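Local coordinates for protein glutaredoxin (Chlorella sorokiniana, PDB 4I2U) that binds glutathione and probably works as a thioredoxin-fold oxidoreductase that helps maintain the redox balance of the cell, at residues R73-D77 and G78-G82. Numbering follows the deposited sequence.
Sequences RVFID and GQFIG
F80 shares one face of a tight β-hairpin with F75, and its ring reaches R73. Its CB packs on F75 CE2 at 3.7 Å, and its CD1 sits over one face of the F75 ring, toward the rim. The two ring planes stand 54° apart. CG of F80 is anti to the backbone N (chi1 175°), which carries the ring back to R73. There CE1 meets R73 CD at 3.6 Å, and R73 NH1 comes obliquely to F80 CZ at 3.5 Å, with guanidinium and ring planes 5° apart. R73 NE is hydrogen-bonded to S70 O. With an alanine in place of F80, a gap would probably open at the F75 rim and R73 CD would lose its apolar contact. Strands 73-76 and 79-82 form the C-terminal hairpin of the thioredoxin fold, joined by a type I' turn. On the opposite face, I81 CD1 touches V74 CG1 and I76 CG1, each at 3.8 Å, and helices 84-93 and 95-102 close over this cluster. The turn end faces solvent. D77 and Q79 are exposed, and a water donates to I76 O and Q79 OE1. Q79 N also hydrogen-bonds to I76 O, at 2.9 Å, from above the carbonyl plane.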
loop_
_atom_site.group_PDB
_atom_site.type_symbol
_atom_site.label_atom_id
_atom_site.label_comp_id
_atom_site.label_asym_id
_atom_site.label_seq_id
_atom_site.Cartn_x
_atom_site.Cartn_y
_atom_site.Cartn_z
ATOM N N ARG A 73 -0.713 4.959 2.160
ATOM C CA ARG A 73 -1.131 4.989 0.765
ATOM C C ARG A 73 -0.839 3.613 0.209
ATOM O O ARG A 73 0.297 3.164 0.203
ATOM C CB ARG A 73 -0.417 6.090 -0.025
ATOM C CG ARG A 73 -0.613 7.498 0.535
ATOM C CD ARG A 73 -1.813 8.220 -0.055
ATOM N NE ARG A 73 -2.429 9.174 0.861
ATOM C CZ ARG A 73 -3.470 9.930 0.546
ATOM N NH1 ARG A 73 -3.971 9.903 -0.688
ATOM N NH2 ARG A 73 -4.000 10.730 1.456
ATOM N N VAL A 74 -1.896 2.916 -0.196
ATOM C CA VAL A 74 -1.823 1.503 -0.574
ATOM C C VAL A 74 -2.007 1.353 -2.081
ATOM O O VAL A 74 -2.905 1.970 -2.682
ATOM C CB VAL A 74 -2.890 0.703 0.176
ATOM C CG1 VAL A 74 -2.808 -0.764 -0.150
ATOM C CG2 VAL A 74 -2.745 0.932 1.686
ATOM N N PHE A 75 -1.150 0.521 -2.675
ATOM C CA PHE A 75 -1.149 0.278 -4.116
ATOM C C PHE A 75 -1.173 -1.223 -4.393
ATOM O O PHE A 75 -0.397 -1.989 -3.795
ATOM C CB PHE A 75 0.103 0.853 -4.765
ATOM C CG PHE A 75 0.222 2.336 -4.690
ATOM C CD1 PHE A 75 0.653 2.963 -3.537
ATOM C CD2 PHE A 75 -0.050 3.101 -5.808
ATOM C CE1 PHE A 75 0.801 4.333 -3.501
ATOM C CE2 PHE A 75 0.089 4.474 -5.768
ATOM C CZ PHE A 75 0.528 5.089 -4.621
ATOM N N ILE A 76 -2.072 -1.654 -5.277
ATOM C CA ILE A 76 -2.153 -3.042 -5.706
ATOM C C ILE A 76 -1.838 -3.067 -7.193
ATOM O O ILE A 76 -2.556 -2.479 -8.005
ATOM C CB ILE A 76 -3.562 -3.624 -5.480
ATOM C CG1 ILE A 76 -4.037 -3.437 -4.032
ATOM C CG2 ILE A 76 -3.579 -5.085 -5.887
ATOM C CD1 ILE A 76 -3.143 -4.059 -2.965
ATOM N N ASP A 77 -0.746 -3.713 -7.551
ATOM C CA ASP A 77 -0.284 -3.787 -8.938
ATOM C C ASP A 77 -0.191 -2.398 -9.567
ATOM O O ASP A 77 -0.519 -2.192 -10.740
ATOM C CB ASP A 77 -1.199 -4.696 -9.761
ATOM C CG ASP A 77 -0.464 -5.452 -10.866
ATOM O OD1 ASP A 77 0.757 -5.235 -11.047
ATOM O OD2 ASP A 77 -1.138 -6.251 -11.531
ATOM N N GLY A 78 0.275 -1.435 -8.789
ATOM C CA GLY A 78 0.456 -0.074 -9.266
ATOM C C GLY A 78 -0.749 0.833 -9.102
ATOM O O GLY A 78 -0.618 2.051 -9.267
ATOM N N GLN A 79 -1.908 0.275 -8.752
ATOM C CA GLN A 79 -3.131 1.047 -8.619
ATOM C C GLN A 79 -3.331 1.532 -7.194
ATOM O O GLN A 79 -3.464 0.722 -6.261
ATOM C CB GLN A 79 -4.329 0.206 -9.041
ATOM C CG GLN A 79 -5.618 0.972 -8.953
ATOM C CD GLN A 79 -6.815 0.175 -9.405
ATOM O OE1 GLN A 79 -6.730 -1.030 -9.681
ATOM N NE2 GLN A 79 -7.947 0.850 -9.516
ATOM N N PHE A 80 -3.386 2.845 -6.995
ATOM C CA PHE A 80 -3.711 3.403 -5.692
ATOM C C PHE A 80 -5.131 3.054 -5.292
ATOM O O PHE A 80 -6.071 3.311 -6.050
ATOM C CB PHE A 80 -3.545 4.920 -5.741
ATOM C CG PHE A 80 -3.976 5.612 -4.489
ATOM C CD1 PHE A 80 -3.321 5.376 -3.299
ATOM C CD2 PHE A 80 -5.027 6.509 -4.488
ATOM C CE1 PHE A 80 -3.706 6.003 -2.141
ATOM C CE2 PHE A 80 -5.400 7.142 -3.307
ATOM C CZ PHE A 80 -4.741 6.873 -2.152
ATOM N N ILE A 81 -5.305 2.443 -4.119
ATOM C CA ILE A 81 -6.637 2.049 -3.674
ATOM C C ILE A 81 -7.124 2.819 -2.453
ATOM O O ILE A 81 -8.259 2.626 -2.013
ATOM C CB ILE A 81 -6.753 0.529 -3.402
ATOM C CG1 ILE A 81 -5.847 0.081 -2.261
ATOM C CG2 ILE A 81 -6.457 -0.261 -4.674
ATOM C CD1 ILE A 81 -6.204 -1.312 -1.718
ATOM N N GLY A 82 -6.302 3.699 -1.900
ATOM C CA GLY A 82 -6.715 4.525 -0.781
ATOM C C GLY A 82 -5.852 4.363 0.444
ATOM O O GLY A 82 -4.721 3.891 0.372
HETATM O O HOH W 1 -4.794 -3.197 -9.442
#